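Side-chain contacts in lysosome-associated membrane glycoprotein 2 (Mus musculus, PDB 5GV3), which supports lysosome biogenesis and autophagy and promotes lysosomal acidification by directly inhibiting the proton channel TMEM175, its membrane-distal luminal domain being described here: residues 5-9 with 10-14; 131-135 with 136-140. All coordinates share one frame; numbering follows the deposited sequence.

Contact 1 (5-9 with 10-14); sequences NLTDS and KGTCL. With NAG (2-acetamido-2-deoxy-beta-D-glucopyranose), chain L.
Leu6 faces two residues at once, Cys13 and Leu14, in a classic beta bulge. Leu6 O accepts Cys13 N at 2.9 Å and, weakly, Leu14 N at 3.3 Å; in return, Leu6 N donates to Leu14 O. The side chains of Leu6 and Leu14 run alongside each other and touch branch to branch, CD1 to CD2, at 4.1 Å. On the face that carries Thr7 and Thr12, the amide of Asn5 crosses to Thr12, its CG trans to the backbone N (chi1 -179°). OG1 of Thr12 donates to a lone pair of Asn5 OD1 over 3.3 Å, in the carbonyl plane. Asn5 ND2 is bonded covalently to C1 of the N-acetylglucosamine, whose acetyl methyl C8 reaches Thr12 OG1 at 3.2 Å. At the hairpin tip a type I turn runs from Asp8 to Gly11; Asp8 OD1 accepts Lys10 N (2.9 Å) from above the carboxylate plane, an Asx turn inside the beta turn. Cys13 is disulfide-bonded to Cys51, and the loop holding Cys51 also meets Leu6 and Leu14. Strand 2-8 thus ends in a surface hairpin with strand 11-28, which goes on to pair with strands 32-39 and 136-146.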
loop_
_atom_site.group_PDB
_atom_site.type_symbol
_atom_site.label_atom_id
_atom_site.label_comp_id
_atom_site.label_asym_id
_atom_site.label_seq_id
_atom_site.Cartn_x
_atom_site.Cartn_y
_atom_site.Cartn_z
ATOM N N ASN A 5 -7.574 6.820 -8.448
ATOM C CA ASN A 5 -8.730 6.600 -9.300
ATOM C C ASN A 5 -8.272 6.562 -10.753
ATOM O O ASN A 5 -8.140 7.606 -11.397
ATOM C CB ASN A 5 -9.768 7.701 -9.059
ATOM C CG ASN A 5 -11.034 7.533 -9.892
ATOM O OD1 ASN A 5 -11.181 6.581 -10.659
ATOM N ND2 ASN A 5 -11.965 8.468 -9.724
ATOM N N LEU A 6 -7.975 5.359 -11.243
ATOM C CA LEU A 6 -7.481 5.181 -12.595
ATOM C C LEU A 6 -8.644 4.975 -13.558
ATOM O O LEU A 6 -9.570 4.219 -13.269
ATOM C CB LEU A 6 -6.544 3.979 -12.664
ATOM C CG LEU A 6 -5.362 4.020 -11.691
ATOM C CD1 LEU A 6 -4.540 2.755 -11.812
ATOM C CD2 LEU A 6 -4.526 5.242 -11.967
ATOM N N THR A 7 -8.583 5.638 -14.708
ATOM C CA THR A 7 -9.651 5.554 -15.696
ATOM C C THR A 7 -9.104 5.204 -17.071
ATOM O O THR A 7 -7.973 5.554 -17.403
ATOM C CB THR A 7 -10.456 6.869 -15.814
ATOM O OG1 THR A 7 -9.603 7.914 -16.301
ATOM C CG2 THR A 7 -11.070 7.276 -14.471
ATOM N N ASP A 8 -9.921 4.520 -17.864
ATOM C CA ASP A 8 -9.634 4.331 -19.281
ATOM C C ASP A 8 -10.777 4.987 -20.061
ATOM O O ASP A 8 -11.558 5.746 -19.482
ATOM C CB ASP A 8 -9.445 2.848 -19.645
ATOM C CG ASP A 8 -10.636 1.970 -19.270
ATOM O OD1 ASP A 8 -11.771 2.469 -19.147
ATOM O OD2 ASP A 8 -10.428 0.749 -19.106
ATOM N N SER A 9 -10.925 4.667 -21.342
ATOM C CA SER A 9 -11.939 5.345 -22.153
ATOM C C SER A 9 -13.333 4.765 -21.984
ATOM O O SER A 9 -14.263 5.158 -22.687
ATOM C CB SER A 9 -11.560 5.289 -23.636
ATOM O OG SER A 9 -11.400 3.948 -24.061
ATOM N N LYS A 10 -13.488 3.862 -21.025
ATOM C CA LYS A 10 -14.793 3.293 -20.744
ATOM C C LYS A 10 -15.191 3.599 -19.311
ATOM O O LYS A 10 -16.290 3.263 -18.878
ATOM C CB LYS A 10 -14.790 1.782 -20.992
ATOM C CG LYS A 10 -16.076 1.269 -21.643
ATOM C CD LYS A 10 -16.268 1.867 -23.037
ATOM C CE LYS A 10 -17.502 1.303 -23.742
ATOM N NZ LYS A 10 -18.751 1.451 -22.940
ATOM N N GLY A 11 -14.297 4.263 -18.582
ATOM C CA GLY A 11 -14.607 4.669 -17.224
ATOM C C GLY A 11 -13.527 4.233 -16.258
ATOM O O GLY A 11 -12.447 3.799 -16.665
ATOM N N THR A 12 -13.821 4.367 -14.970
ATOM C CA THR A 12 -12.925 3.908 -13.923
ATOM C C THR A 12 -12.589 2.430 -14.094
ATOM O O THR A 12 -13.488 1.602 -14.221
ATOM C CB THR A 12 -13.562 4.105 -12.542
ATOM O OG1 THR A 12 -13.793 5.500 -12.314
ATOM C CG2 THR A 12 -12.659 3.547 -11.446
ATOM N N CYS A 13 -11.298 2.094 -14.096
ATOM C CA CYS A 13 -10.904 0.688 -14.179
ATOM C C CYS A 13 -10.285 0.204 -12.871
ATOM O O CYS A 13 -10.188 -0.995 -12.641
ATOM C CB CYS A 13 -9.938 0.448 -15.341
ATOM S SG CYS A 13 -8.621 1.660 -15.521
ATOM N N LEU A 14 -9.891 1.140 -12.008
ATOM C CA LEU A 14 -9.372 0.794 -10.681
ATOM C C LEU A 14 -9.644 1.939 -9.705
ATOM O O LEU A 14 -9.365 3.096 -10.004
ATOM C CB LEU A 14 -7.873 0.487 -10.724
ATOM C CG LEU A 14 -7.183 0.099 -9.396
ATOM C CD1 LEU A 14 -6.084 -0.935 -9.620
ATOM C CD2 LEU A 14 -6.616 1.306 -8.626
HETATM C C1 NAG L . -13.192 8.446 -10.455
HETATM C C2 NAG L . -14.379 9.011 -9.643
HETATM C C3 NAG L . -15.639 9.142 -10.506
HETATM C C4 NAG L . -15.324 9.898 -11.790
HETATM C C5 NAG L . -14.143 9.246 -12.503
HETATM C C6 NAG L . -13.719 9.995 -13.744
HETATM C C7 NAG L . -15.020 6.980 -8.255
HETATM C C8 NAG L . -15.191 6.142 -9.496
HETATM N N2 NAG L . -14.645 8.267 -8.404
HETATM O O3 NAG L . -16.663 9.813 -9.782
HETATM O O4 NAG L . -16.461 9.888 -12.645
HETATM O O5 NAG L . -13.008 9.233 -11.628
HETATM O O6 NAG L . -12.654 10.894 -13.456
HETATM O O7 NAG L . -15.214 6.504 -7.142
#

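Contact 2 (131-135 with 136-140); sequences YNLTP and VVQKY. With NAG (2-acetamido-2-deoxy-beta-D-glucopyranose), chain M.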
loop_
_atom_site.group_PDB
_atom_site.type_symbol
_atom_site.label_atom_id
_atom_site.label_comp_id
_atom_site.label_asym_id
_atom_site.label_seq_id
_atom_site.Cartn_x
_atom_site.Cartn_y
_atom_site.Cartn_z
ATOM N N TYR A 131 0.447 -5.370 10.059
ATOM C CA TYR A 131 1.359 -6.433 9.664
ATOM C C TYR A 131 2.731 -6.190 10.278
ATOM O O TYR A 131 3.415 -5.215 9.961
ATOM C CB TYR A 131 1.438 -6.532 8.142
ATOM C CG TYR A 131 0.092 -6.831 7.524
ATOM C CD1 TYR A 131 -0.772 -5.803 7.183
ATOM C CD2 TYR A 131 -0.325 -8.140 7.302
ATOM C CE1 TYR A 131 -2.012 -6.062 6.635
ATOM C CE2 TYR A 131 -1.559 -8.412 6.750
ATOM C CZ TYR A 131 -2.402 -7.366 6.417
ATOM O OH TYR A 131 -3.638 -7.622 5.864
ATOM N N ASN A 132 3.122 -7.075 11.182
ATOM C CA ASN A 132 4.412 -6.967 11.844
ATOM C C ASN A 132 5.499 -7.630 11.008
ATOM O O ASN A 132 5.650 -8.851 11.021
ATOM C CB ASN A 132 4.340 -7.578 13.240
ATOM C CG ASN A 132 3.230 -6.970 14.078
ATOM O OD1 ASN A 132 3.395 -5.900 14.666
ATOM N ND2 ASN A 132 2.085 -7.646 14.126
ATOM N N LEU A 133 6.217 -6.818 10.239
ATOM C CA LEU A 133 7.273 -7.307 9.362
ATOM C C LEU A 133 8.618 -6.696 9.752
ATOM O O LEU A 133 9.145 -5.838 9.042
ATOM C CB LEU A 133 6.950 -6.987 7.898
ATOM C CG LEU A 133 5.547 -7.335 7.389
ATOM C CD1 LEU A 133 5.327 -6.796 5.980
ATOM C CD2 LEU A 133 5.315 -8.840 7.424
ATOM N N THR A 134 9.155 -7.153 10.881
ATOM C CA THR A 134 10.422 -6.666 11.434
ATOM C C THR A 134 11.488 -6.461 10.360
ATOM O O THR A 134 11.743 -7.363 9.559
ATOM C CB THR A 134 10.951 -7.650 12.496
ATOM O OG1 THR A 134 9.986 -7.779 13.547
ATOM C CG2 THR A 134 12.288 -7.191 13.071
ATOM N N PRO A 135 12.115 -5.271 10.328
ATOM C CA PRO A 135 12.019 -4.133 11.251
ATOM C C PRO A 135 10.925 -3.127 10.913
ATOM O O PRO A 135 11.043 -1.970 11.307
ATOM C CB PRO A 135 13.382 -3.469 11.097
ATOM C CG PRO A 135 13.693 -3.663 9.647
ATOM C CD PRO A 135 13.089 -5.002 9.254
ATOM N N VAL A 136 9.879 -3.550 10.212
ATOM C CA VAL A 136 8.844 -2.604 9.804
ATOM C C VAL A 136 7.453 -3.033 10.263
ATOM O O VAL A 136 7.033 -4.165 10.034
ATOM C CB VAL A 136 8.823 -2.431 8.272
ATOM C CG1 VAL A 136 7.738 -1.457 7.871
ATOM C CG2 VAL A 136 10.185 -1.950 7.761
ATOM N N VAL A 137 6.744 -2.131 10.934
ATOM C CA VAL A 137 5.336 -2.361 11.231
ATOM C C VAL A 137 4.469 -1.571 10.247
ATOM O O VAL A 137 4.524 -0.338 10.214
ATOM C CB VAL A 137 5.004 -1.972 12.679
ATOM C CG1 VAL A 137 3.499 -2.039 12.929
ATOM C CG2 VAL A 137 5.749 -2.875 13.648
ATOM N N GLN A 138 3.686 -2.285 9.440
ATOM C CA GLN A 138 2.812 -1.660 8.455
ATOM C C GLN A 138 1.374 -1.601 8.958
ATOM O O GLN A 138 0.836 -2.589 9.450
ATOM C CB GLN A 138 2.875 -2.423 7.128
ATOM C CG GLN A 138 4.296 -2.629 6.621
ATOM C CD GLN A 138 4.366 -3.433 5.344
ATOM O OE1 GLN A 138 3.342 -3.821 4.783
ATOM N NE2 GLN A 138 5.584 -3.692 4.875
ATOM N N LYS A 139 0.763 -0.424 8.861
ATOM C CA LYS A 139 -0.641 -0.270 9.234
ATOM C C LYS A 139 -1.455 0.293 8.072
ATOM O O LYS A 139 -1.057 1.266 7.434
ATOM C CB LYS A 139 -0.778 0.622 10.470
ATOM C CG LYS A 139 -0.274 -0.023 11.764
ATOM C CD LYS A 139 -0.510 0.892 12.958
ATOM C CE LYS A 139 -0.063 0.254 14.266
ATOM N NZ LYS A 139 -0.875 -0.954 14.569
ATOM N N TYR A 140 -2.587 -0.347 7.796
ATOM C CA TYR A 140 -3.494 0.052 6.716
ATOM C C TYR A 140 -4.911 0.194 7.267
ATOM O O TYR A 140 -5.337 -0.632 8.072
ATOM C CB TYR A 140 -3.491 -0.981 5.582
ATOM C CG TYR A 140 -2.119 -1.366 5.076
ATOM C CD1 TYR A 140 -1.502 -0.637 4.078
ATOM C CD2 TYR A 140 -1.437 -2.459 5.602
ATOM C CE1 TYR A 140 -0.247 -0.984 3.610
ATOM C CE2 TYR A 140 -0.169 -2.813 5.131
ATOM C CZ TYR A 140 0.413 -2.061 4.130
ATOM O OH TYR A 140 1.660 -2.364 3.633
HETATM C C1 NAG M . -0.406 5.301 12.481
HETATM C C2 NAG M . -0.622 6.535 13.368
HETATM C C3 NAG M . -1.268 6.128 14.689
HETATM C C4 NAG M . -2.531 5.313 14.434
HETATM C C5 NAG M . -2.233 4.141 13.504
HETATM C C6 NAG M . -3.475 3.378 13.107
HETATM C C7 NAG M . 0.879 8.468 13.129
HETATM C C8 NAG M . 2.221 9.049 13.470
HETATM N N2 NAG M . 0.628 7.242 13.607
HETATM O O3 NAG M . -1.586 7.288 15.446
HETATM O O4 NAG M . -3.049 4.827 15.667
HETATM O O5 NAG M . -1.653 4.629 12.286
HETATM O O6 NAG M . -4.306 4.182 12.285
HETATM O O7 NAG M . 0.059 9.079 12.450
#
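Gln138 faces Tyr131 in an antiparallel hydrogen-bonded pair, and its side chain reaches past this partner to Leu133. CB stands 4.0 Å from Tyr131 O. CG lies beside the backbone N (chi1 -52°), and from there the extended chain carries the amide across to the leucine, whose CD1 sits over the amide face, 3.6 Å from Gln138 CD and nearer still to NE2, at 3.3 Å. At the tip, OE1 accepts the hydroxyl of Tyr140 in a short bond of 2.5 Å between Tyr140 OH and Gln138 OE1, with the donor 49° out of the carbonyl plane. OE1 also takes a weak bond from Asn111 ND2, while Trp70 NE1 bonds to the Tyr140 hydroxyl and so helps to position it. CD1 of Tyr131 meets the edge of the Tyr140 ring near CE2, 3.7 Å away and in that ring's plane; the planes stand at 64° and neither ring lies over the other's face. Beyond Leu133 the chain reverses through Thr134 and a cis Pro135, and Val136 N closes the turn on Leu133 O at 2.7 Å. Val136 and Leu133 lean on Val109 of strand 106-117. A tight two-residue hairpin with backbone angles close to a type VIa turn results, its Leu133 and Val136 face packed against the facing sheet, consistent with the beta-prism of LAMP luminal domains.

Both contacts are antiparallel hairpins, and both reach one sheet, in which strands 11-28 and 136-146 are neighbours. They lie on opposite sides of the chain's centre, with contact centres about 31 Å apart. Contact 1 is a surface tip: it combines a bulge, a charged turn, a disulfide and a glycosylated asparagine whose amide also serves the partner strand. Contact 2 is partly buried and keeps regular pairing up to its cis-proline turn; its inner face is aromatic, aliphatic and amide, turned toward strands 81-91 and 106-117. Sugar is covalently attached within contact 1, whereas at contact 2 glycans attached elsewhere merely brush Lys139 and Pro135.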